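Local coordinates for protein MmeI (Methylophilus methylotrophus, PDB 5HR4) that probably methylates adenine at N6 in DNA using S-adenosyl-L-methionine, and belongs to the Type IIL restriction-modification enzymes, which join DNA methylation with cleavage, at residues L209-I214 with D281-D286; T202-K207 with A253-N258; D224-I229 with P268-K273. One frame throughout, in Å; residues are numbered along the deposited sequence.

The three contacts lie together on one side of the chain's centre, in a region of helices and loops without strands. Contact 1 is the most buried and joins helix 209-217 to the C-terminal part of helix 273-283; it alone includes the calcium ion, so metal coordination and a water-mediated link accompany its sulfur and aliphatic packing. Contacts 2 and 3 are only partly buried. Contact 2 is apolar and brings together two loops, the first leading into helix 209-217 of contact 1. Contact 3 sets helix 225-235 against the loop 268-273, which leads into helix 273-283 of contact 1, with a water joining backbone amides. Contact 1 touches both others, whereas contacts 2 and 3 stay about 8 Å apart at their nearest atoms.

Contact 1 of 3, residues L209-I214 with D281-D286; sequences LFQEYI and DLCSLD. With CA (calcium ion), chain G.
Cys-283 and Gln-211 bury the most surface here and form the point of closest backbone approach between helix 209-217 and the C-terminal part of helix 273-283. The extended chain of Gln-211, with CG anti to the backbone N (chi1 178°), runs alongside the cysteine, CB of Gln-211 lying 3.7 Å from CB of Cys-283. With SG beside its own backbone N, Cys-283 turns its sulfur to Phe-210, meeting CD2 of that ring at 4.0 Å. This sulfur-aromatic approach is oblique, 52° off the ring normal, and Ile-214 CD1 lies a little farther from the same SG.

The cysteine serves the metal through its backbone: the calcium ion is bound by Cys-283 O at 2.3 Å and by Leu-285 O at 2.2 Å, and Gln-158 and Asp-201 add side-chain oxygens. A water bound to the calcium ion donates a hydrogen bond to Gln-211 OE1, 3.2 Å away, while Gln-211 NE2 bonds Glu-215 on the same helix. The glutamine therefore acts in the second shell, accepting from a metal-bound water that the calcium ion would probably polarise, and this ties helix 209-217 to the site without a direct bond to the metal.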
loop_
_atom_site.group_PDB
_atom_site.type_symbol
_atom_site.label_atom_id
_atom_site.label_comp_id
_atom_site.label_asym_id
_atom_site.label_seq_id
_atom_site.Cartn_x
_atom_site.Cartn_y
_atom_site.Cartn_z
ATOM N N LEU A 209 -11.278 1.477 39.409
ATOM C CA LEU A 209 -11.031 2.593 40.317
ATOM C C LEU A 209 -11.185 3.931 39.605
ATOM O O LEU A 209 -11.756 4.879 40.154
ATOM C CB LEU A 209 -9.643 2.472 40.923
ATOM C CG LEU A 209 -9.522 3.273 42.202
ATOM C CD1 LEU A 209 -10.291 2.576 43.300
ATOM C CD2 LEU A 209 -8.063 3.420 42.555
ATOM N N PHE A 210 -10.696 4.016 38.370
ATOM C CA PHE A 210 -10.876 5.222 37.579
ATOM C C PHE A 210 -12.350 5.522 37.372
ATOM O O PHE A 210 -12.801 6.649 37.600
ATOM C CB PHE A 210 -10.164 5.079 36.237
ATOM C CG PHE A 210 -10.149 6.330 35.437
ATOM C CD1 PHE A 210 -9.855 7.542 36.041
ATOM C CD2 PHE A 210 -10.424 6.306 34.081
ATOM C CE1 PHE A 210 -9.852 8.704 35.316
ATOM C CE2 PHE A 210 -10.409 7.463 33.345
ATOM C CZ PHE A 210 -10.120 8.664 33.962
ATOM N N GLN A 211 -13.122 4.521 36.942
ATOM C CA GLN A 211 -14.538 4.754 36.680
ATOM C C GLN A 211 -15.269 5.149 37.951
ATOM O O GLN A 211 -16.071 6.090 37.948
ATOM C CB GLN A 211 -15.196 3.518 36.061
ATOM C CG GLN A 211 -16.697 3.729 35.825
ATOM C CD GLN A 211 -17.385 2.526 35.223
ATOM O OE1 GLN A 211 -16.771 1.751 34.494
ATOM N NE2 GLN A 211 -18.673 2.363 35.521
ATOM N N GLU A 212 -14.997 4.451 39.055
ATOM C CA GLU A 212 -15.698 4.766 40.292
ATOM C C GLU A 212 -15.394 6.186 40.736
ATOM O O GLU A 212 -16.299 6.914 41.163
ATOM C CB GLU A 212 -15.332 3.761 41.383
ATOM C CG GLU A 212 -15.919 2.366 41.144
ATOM C CD GLU A 212 -15.178 1.258 41.896
ATOM O OE1 GLU A 212 -14.572 1.546 42.962
ATOM O OE2 GLU A 212 -15.202 0.101 41.404
ATOM N N TYR A 213 -14.135 6.612 40.612
ATOM C CA TYR A 213 -13.780 7.963 41.031
ATOM C C TYR A 213 -14.583 8.989 40.245
ATOM O O TYR A 213 -15.247 9.858 40.825
ATOM C CB TYR A 213 -12.274 8.199 40.866
ATOM C CG TYR A 213 -11.833 9.539 41.405
ATOM C CD1 TYR A 213 -11.281 9.659 42.680
ATOM C CD2 TYR A 213 -11.984 10.696 40.647
ATOM C CE1 TYR A 213 -10.889 10.901 43.171
ATOM C CE2 TYR A 213 -11.604 11.925 41.127
ATOM C CZ TYR A 213 -11.061 12.031 42.384
ATOM O OH TYR A 213 -10.681 13.280 42.836
ATOM N N ILE A 214 -14.550 8.885 38.917
ATOM C CA ILE A 214 -15.334 9.772 38.067
ATOM C C ILE A 214 -16.807 9.740 38.470
ATOM O O ILE A 214 -17.461 10.783 38.584
ATOM C CB ILE A 214 -15.123 9.385 36.591
ATOM C CG1 ILE A 214 -13.632 9.414 36.253
ATOM C CG2 ILE A 214 -15.871 10.319 35.659
ATOM C CD1 ILE A 214 -13.329 9.029 34.834
ATOM N N ASP A 281 -18.729 6.122 29.351
ATOM C CA ASP A 281 -19.067 5.112 28.360
ATOM C C ASP A 281 -17.869 4.228 28.044
ATOM O O ASP A 281 -17.978 2.998 28.020
ATOM C CB ASP A 281 -19.562 5.808 27.104
ATOM C CG ASP A 281 -20.624 5.053 26.430
ATOM O OD1 ASP A 281 -20.270 4.105 25.694
ATOM O OD2 ASP A 281 -21.803 5.415 26.643
ATOM N N LEU A 282 -16.715 4.844 27.774
ATOM C CA LEU A 282 -15.519 4.057 27.501
ATOM C C LEU A 282 -15.118 3.231 28.721
ATOM O O LEU A 282 -14.670 2.084 28.585
ATOM C CB LEU A 282 -14.383 4.977 27.052
ATOM C CG LEU A 282 -14.519 5.615 25.664
ATOM C CD1 LEU A 282 -13.354 6.540 25.380
ATOM C CD2 LEU A 282 -14.596 4.540 24.595
ATOM N N CYS A 283 -15.291 3.785 29.926
ATOM C CA CYS A 283 -14.907 3.045 31.129
ATOM C C CYS A 283 -15.693 1.754 31.259
ATOM O O CYS A 283 -15.152 0.731 31.692
ATOM C CB CYS A 283 -15.115 3.887 32.388
ATOM S SG CYS A 283 -14.023 5.285 32.560
ATOM N N SER A 284 -16.979 1.782 30.909
ATOM C CA SER A 284 -17.802 0.612 31.176
ATOM C C SER A 284 -17.433 -0.587 30.307
ATOM O O SER A 284 -17.868 -1.699 30.618
ATOM C CB SER A 284 -19.280 0.950 31.007
ATOM O OG SER A 284 -19.570 1.218 29.656
ATOM N N LEU A 285 -16.634 -0.404 29.255
ATOM C CA LEU A 285 -16.142 -1.531 28.478
ATOM C C LEU A 285 -14.912 -2.150 29.148
ATOM O O LEU A 285 -14.318 -1.590 30.073
ATOM C CB LEU A 285 -15.807 -1.091 27.059
ATOM C CG LEU A 285 -16.934 -0.359 26.329
ATOM C CD1 LEU A 285 -16.491 0.081 24.941
ATOM C CD2 LEU A 285 -18.173 -1.222 26.245
ATOM N N ASP A 286 -14.527 -3.329 28.668
ATOM C CA ASP A 286 -13.356 -4.036 29.173
ATOM C C ASP A 286 -12.214 -3.807 28.187
ATOM O O ASP A 286 -12.260 -4.284 27.048
ATOM C CB ASP A 286 -13.661 -5.525 29.354
ATOM C CG ASP A 286 -12.551 -6.276 30.079
ATOM O OD1 ASP A 286 -11.737 -5.630 30.777
ATOM O OD2 ASP A 286 -12.501 -7.526 29.965
HETATM CA CA CA G . -13.831 -1.051 32.186
HETATM O O HOH W 1 -14.198 -0.074 34.354
#

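Contact 2 of 3, residues T202-K207 with A253-N258; sequences TTIFEK and AFPYIN
Ile-204 and Phe-205 pack against Phe-254, Pro-255 and Ile-257 where two irregular loops of the helicase spacer region meet, and the centrepiece is a T-shaped (edge-to-face) phenylalanine pair. The segment 202-207 links helix 183-200 to helix 209-217, while 253-258 lies between the short helices 249-252 and 259-262. No hydrogen bond joins the two, so apolar side chains carry the contact.

Along the first loop, Ile-204 comes first. Its branch methyl CG2 meets Ile-257 CD1 at 3.9 Å, the two side chains crossing at about a right angle, and the same CG2 lies more loosely beside Pro-255 CG. Ile-204 also packs on Phe-198 and Ala-199 of helix 183-200 and on His-431 of helix 416-440, which places this end of the contact beside the methyltransferase region.

Phe-205 follows and buries more surface than any other residue here. With CG beside the backbone N (chi1 -54°), the ring comes to the second loop, though CB does not point there. Phe-254 brings its CD1-CE1 edge onto one face of this ring, CD1 over the centre, with centroids 4.8 Å apart and planes at 87°. Pro-255 meets CD1 and CE1 of Phe-205 with its CD and CG, obliquely to the ring, while Ile-257 CD1 sits at the ring's edge, near its plane, 4.4 Å from CE1 of Phe-205. Three residues of the second loop thus touch a single ring.

Glu-206 closes the row at the exposed margin. Its extended chain brings OE2 to the methyl CB of Ala-253, a loose touch at 4.2 Å.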
loop_
_atom_site.group_PDB
_atom_site.type_symbol
_atom_site.label_atom_id
_atom_site.label_comp_id
_atom_site.label_asym_id
_atom_site.label_seq_id
_atom_site.Cartn_x
_atom_site.Cartn_y
_atom_site.Cartn_z
ATOM N N THR A 202 -7.550 -4.102 34.529
ATOM C CA THR A 202 -6.526 -5.060 34.870
ATOM C C THR A 202 -6.204 -4.818 36.345
ATOM O O THR A 202 -6.950 -4.128 37.060
ATOM C CB THR A 202 -5.343 -4.890 33.913
ATOM O OG1 THR A 202 -5.822 -5.041 32.562
ATOM C CG2 THR A 202 -4.291 -5.946 34.175
ATOM N N THR A 203 -5.101 -5.367 36.808
ATOM C CA THR A 203 -4.741 -5.237 38.204
ATOM C C THR A 203 -3.803 -4.068 38.463
ATOM O O THR A 203 -3.192 -4.009 39.534
ATOM C CB THR A 203 -4.115 -6.538 38.674
ATOM O OG1 THR A 203 -3.082 -6.902 37.747
ATOM C CG2 THR A 203 -5.187 -7.622 38.690
ATOM N N ILE A 204 -3.674 -3.143 37.512
ATOM C CA ILE A 204 -2.790 -2.003 37.714
ATOM C C ILE A 204 -3.403 -1.030 38.712
ATOM O O ILE A 204 -2.779 -0.677 39.719
ATOM C CB ILE A 204 -2.472 -1.313 36.380
ATOM C CG1 ILE A 204 -1.741 -2.283 35.459
ATOM C CG2 ILE A 204 -1.605 -0.105 36.654
ATOM C CD1 ILE A 204 -1.353 -1.688 34.141
ATOM N N PHE A 205 -4.614 -0.556 38.425
ATOM C CA PHE A 205 -5.491 -0.002 39.446
ATOM C C PHE A 205 -6.376 -1.120 39.989
ATOM O O PHE A 205 -6.627 -2.118 39.309
ATOM C CB PHE A 205 -6.410 1.101 38.899
ATOM C CG PHE A 205 -5.713 2.227 38.186
ATOM C CD1 PHE A 205 -4.343 2.384 38.228
ATOM C CD2 PHE A 205 -6.464 3.163 37.486
ATOM C CE1 PHE A 205 -3.726 3.439 37.567
ATOM C CE2 PHE A 205 -5.854 4.223 36.833
ATOM C CZ PHE A 205 -4.484 4.361 36.875
ATOM N N GLU A 206 -6.866 -0.934 41.217
ATOM C CA GLU A 206 -7.994 -1.721 41.690
ATOM C C GLU A 206 -9.112 -1.652 40.666
ATOM O O GLU A 206 -9.334 -0.615 40.040
ATOM C CB GLU A 206 -8.526 -1.200 43.024
ATOM C CG GLU A 206 -7.636 -1.368 44.237
ATOM C CD GLU A 206 -8.292 -0.775 45.483
ATOM O OE1 GLU A 206 -9.521 -0.976 45.646
ATOM O OE2 GLU A 206 -7.603 -0.085 46.276
ATOM N N LYS A 207 -9.831 -2.760 40.514
ATOM C CA LYS A 207 -10.839 -2.892 39.471
ATOM C C LYS A 207 -11.768 -1.688 39.453
ATOM O O LYS A 207 -12.382 -1.345 40.468
ATOM C CB LYS A 207 -11.638 -4.183 39.678
ATOM C CG LYS A 207 -12.376 -4.653 38.429
ATOM C CD LYS A 207 -12.410 -6.187 38.323
ATOM C CE LYS A 207 -12.878 -6.635 36.925
ATOM N NZ LYS A 207 -13.017 -8.122 36.777
ATOM N N ALA A 253 -5.594 5.913 46.409
ATOM C CA ALA A 253 -5.651 4.519 45.990
ATOM C C ALA A 253 -4.960 4.263 44.657
ATOM O O ALA A 253 -4.789 3.100 44.291
ATOM C CB ALA A 253 -7.104 4.053 45.920
ATOM N N PHE A 254 -4.570 5.252 43.965
ATOM C CA PHE A 254 -3.980 5.021 42.649
ATOM C C PHE A 254 -2.477 4.836 42.765
ATOM O O PHE A 254 -1.813 5.588 43.477
ATOM C CB PHE A 254 -4.259 6.191 41.707
ATOM C CG PHE A 254 -5.665 6.251 41.226
ATOM C CD1 PHE A 254 -6.026 5.644 40.037
ATOM C CD2 PHE A 254 -6.629 6.900 41.962
ATOM C CE1 PHE A 254 -7.334 5.687 39.589
ATOM C CE2 PHE A 254 -7.935 6.949 41.522
ATOM C CZ PHE A 254 -8.290 6.336 40.336
ATOM N N PRO A 255 -1.911 3.871 42.057
ATOM C CA PRO A 255 -0.480 3.589 42.220
ATOM C C PRO A 255 0.361 4.671 41.575
ATOM O O PRO A 255 -0.110 5.440 40.738
ATOM C CB PRO A 255 -0.304 2.256 41.486
ATOM C CG PRO A 255 -1.356 2.342 40.357
ATOM C CD PRO A 255 -2.523 3.085 40.960
ATOM N N TYR A 256 1.632 4.684 41.946
ATOM C CA TYR A 256 2.642 5.455 41.229
ATOM C C TYR A 256 3.007 4.754 39.915
ATOM O O TYR A 256 3.301 3.548 39.901
ATOM C CB TYR A 256 3.863 5.636 42.142
ATOM C CG TYR A 256 5.143 6.131 41.498
ATOM C CD1 TYR A 256 5.234 7.412 40.950
ATOM C CD2 TYR A 256 6.286 5.328 41.477
ATOM C CE1 TYR A 256 6.426 7.864 40.367
ATOM C CE2 TYR A 256 7.475 5.769 40.900
ATOM C CZ TYR A 256 7.549 7.037 40.348
ATOM O OH TYR A 256 8.747 7.462 39.769
ATOM N N ILE A 257 2.969 5.497 38.800
ATOM C CA ILE A 257 3.191 4.926 37.471
ATOM C C ILE A 257 4.469 5.474 36.814
ATOM O O ILE A 257 5.288 4.708 36.293
ATOM C CB ILE A 257 1.959 5.148 36.565
ATOM C CG1 ILE A 257 0.711 4.577 37.230
ATOM C CG2 ILE A 257 2.155 4.483 35.221
ATOM C CD1 ILE A 257 0.629 3.063 37.083
ATOM N N ASN A 258 4.614 6.796 36.764
ATOM C CA ASN A 258 5.838 7.515 36.339
ATOM C C ASN A 258 6.109 7.234 34.870
ATOM O O ASN A 258 5.180 7.244 34.047
ATOM C CB ASN A 258 6.987 7.165 37.197
ATOM C CG ASN A 258 8.211 8.035 36.932
ATOM O OD1 ASN A 258 9.319 7.663 37.341
ATOM N ND2 ASN A 258 8.023 9.209 36.260
#

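Contact 3 of 3, residues D224-I229 with P268-K273; sequences DLAHHI and PAQFDK
Leu-225 lays a methyl on the ring of Phe-271, a CH-pi contact that joins the first turn of helix 225-235 to the loop 268-273, where Ala-226 and Phe-271 bury the most surface. The methyl is CD2, 3.6 Å from the centroid of the Phe-271 ring and only 16° off its normal. CG of Leu-225 stands anti to the backbone N (chi1 172°), and CD2 continues the chain, about anti to CA, which lays it on the ring. Phe-271 holds its own CG beside the backbone N, anti to the carbonyl carbon (chi1 -73°), which carries the ring across to the helix.

Two further helix residues touch the ring: Ala-226 at its edge, Ile-229 obliquely, from the same side of the plane as Leu-225. Ala-226, where the two backbones come nearest, sets its CB in the ring plane, 3.8 Å from Phe-271 CD1, and also touches the methyl of Ala-269 at 4.2 Å between CB atoms. One turn on from Leu-225, Ile-229 brings CD1 to within 4.3 Å of Phe-271 CE1.

A water also lies at the edge of the Phe-271 ring, in its plane, and joins the two backbones by accepting from Ala-226 N at 2.6 Å and from Phe-271 N at 3.2 Å.

Tyr-189 of helix 183-200 packs against Ile-229, Ala-269 and Phe-271, while His-228 ND1 probably forms a hydrogen bond with Tyr-213 OH of helix 209-217. Asp-272 is the N-cap of helix 273-283, its OD1 accepting from Met-275 N, and the Phe-271 ring lies one residue ahead of that cap.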
loop_
_atom_site.group_PDB
_atom_site.type_symbol
_atom_site.label_atom_id
_atom_site.label_comp_id
_atom_site.label_asym_id
_atom_site.label_seq_id
_atom_site.Cartn_x
_atom_site.Cartn_y
_atom_site.Cartn_z
ATOM N N ASP A 224 -16.364 20.080 36.687
ATOM C CA ASP A 224 -15.165 19.901 37.497
ATOM C C ASP A 224 -14.286 18.729 37.060
ATOM O O ASP A 224 -13.238 18.501 37.672
ATOM C CB ASP A 224 -15.557 19.734 38.977
ATOM C CG ASP A 224 -16.266 18.405 39.267
ATOM O OD1 ASP A 224 -16.845 17.785 38.341
ATOM O OD2 ASP A 224 -16.252 17.986 40.447
ATOM N N LEU A 225 -14.663 17.997 36.010
ATOM C CA LEU A 225 -13.961 16.752 35.711
ATOM C C LEU A 225 -12.496 16.992 35.382
ATOM O O LEU A 225 -11.627 16.202 35.776
ATOM C CB LEU A 225 -14.635 16.023 34.555
ATOM C CG LEU A 225 -13.852 14.817 34.064
ATOM C CD1 LEU A 225 -13.703 13.762 35.181
ATOM C CD2 LEU A 225 -14.581 14.254 32.869
ATOM N N ALA A 226 -12.192 18.072 34.661
ATOM C CA ALA A 226 -10.821 18.236 34.205
ATOM C C ALA A 226 -9.886 18.645 35.328
ATOM O O ALA A 226 -8.674 18.410 35.216
ATOM C CB ALA A 226 -10.746 19.249 33.070
ATOM N N HIS A 227 -10.414 19.244 36.401
ATOM C CA HIS A 227 -9.564 19.542 37.548
ATOM C C HIS A 227 -9.102 18.254 38.196
ATOM O O HIS A 227 -7.903 18.060 38.431
ATOM C CB HIS A 227 -10.291 20.405 38.591
ATOM C CG HIS A 227 -11.068 21.551 38.027
ATOM N ND1 HIS A 227 -10.626 22.306 36.961
ATOM C CD2 HIS A 227 -12.274 22.065 38.379
ATOM C CE1 HIS A 227 -11.524 23.237 36.683
ATOM N NE2 HIS A 227 -12.534 23.112 37.527
ATOM N N HIS A 228 -10.057 17.361 38.498
ATOM C CA HIS A 228 -9.734 16.096 39.147
ATOM C C HIS A 228 -8.814 15.254 38.282
ATOM O O HIS A 228 -7.907 14.596 38.794
ATOM C CB HIS A 228 -11.005 15.313 39.460
ATOM C CG HIS A 228 -11.836 15.903 40.555
ATOM N ND1 HIS A 228 -11.953 15.317 41.794
ATOM C CD2 HIS A 228 -12.616 17.008 40.587
ATOM C CE1 HIS A 228 -12.764 16.039 42.547
ATOM N NE2 HIS A 228 -13.183 17.070 41.837
ATOM N N ILE A 229 -9.031 15.239 36.969
ATOM C CA ILE A 229 -8.124 14.455 36.137
ATOM C C ILE A 229 -6.711 15.027 36.227
ATOM O O ILE A 229 -5.736 14.280 36.362
ATOM C CB ILE A 229 -8.651 14.357 34.689
ATOM C CG1 ILE A 229 -9.877 13.444 34.679
ATOM C CG2 ILE A 229 -7.605 13.780 33.744
ATOM C CD1 ILE A 229 -10.410 13.117 33.300
ATOM N N PRO A 268 -4.865 22.042 32.179
ATOM C CA PRO A 268 -6.151 21.370 32.404
ATOM C C PRO A 268 -7.123 21.647 31.268
ATOM O O PRO A 268 -7.128 22.728 30.670
ATOM C CB PRO A 268 -6.644 21.977 33.719
ATOM C CG PRO A 268 -6.029 23.374 33.720
ATOM C CD PRO A 268 -4.720 23.281 32.970
ATOM N N ALA A 269 -7.940 20.646 30.960
ATOM C CA ALA A 269 -8.911 20.717 29.878
ATOM C C ALA A 269 -10.244 21.211 30.440
ATOM O O ALA A 269 -10.292 21.809 31.521
ATOM C CB ALA A 269 -9.056 19.343 29.205
ATOM N N GLN A 270 -11.336 20.960 29.714
ATOM C CA GLN A 270 -12.671 21.297 30.188
ATOM C C GLN A 270 -13.671 20.351 29.546
ATOM O O GLN A 270 -13.599 20.094 28.341
ATOM C CB GLN A 270 -13.037 22.754 29.883
ATOM C CG GLN A 270 -14.396 23.168 30.439
ATOM C CD GLN A 270 -14.469 23.135 31.964
ATOM O OE1 GLN A 270 -13.732 22.409 32.631
ATOM N NE2 GLN A 270 -15.362 23.936 32.524
ATOM N N PHE A 271 -14.580 19.824 30.357
ATOM C CA PHE A 271 -15.546 18.830 29.927
ATOM C C PHE A 271 -16.958 19.386 30.103
ATOM O O PHE A 271 -17.179 20.367 30.816
ATOM C CB PHE A 271 -15.390 17.510 30.722
ATOM C CG PHE A 271 -14.169 16.692 30.355
ATOM C CD1 PHE A 271 -12.937 16.955 30.928
ATOM C CD2 PHE A 271 -14.269 15.618 29.481
ATOM C CE1 PHE A 271 -11.815 16.186 30.603
ATOM C CE2 PHE A 271 -13.147 14.842 29.152
ATOM C CZ PHE A 271 -11.923 15.137 29.712
ATOM N N ASP A 272 -17.922 18.756 29.433
ATOM C CA ASP A 272 -19.317 18.986 29.784
ATOM C C ASP A 272 -20.014 17.648 30.022
ATOM O O ASP A 272 -19.352 16.608 30.153
ATOM C CB ASP A 272 -20.021 19.804 28.698
ATOM C CG ASP A 272 -20.083 19.078 27.360
ATOM O OD1 ASP A 272 -19.390 18.045 27.197
ATOM O OD2 ASP A 272 -20.827 19.549 26.464
ATOM N N LYS A 273 -21.347 17.668 30.072
ATOM C CA LYS A 273 -22.110 16.464 30.376
ATOM C C LYS A 273 -21.811 15.351 29.374
ATOM O O LYS A 273 -21.494 14.219 29.761
ATOM C CB LYS A 273 -23.604 16.803 30.404
ATOM C CG LYS A 273 -24.525 15.676 30.859
ATOM C CD LYS A 273 -25.835 16.226 31.416
ATOM C CE LYS A 273 -26.852 15.123 31.649
ATOM N NZ LYS A 273 -27.246 14.493 30.346
HETATM O O HOH W 2 -14.141 19.459 33.540
#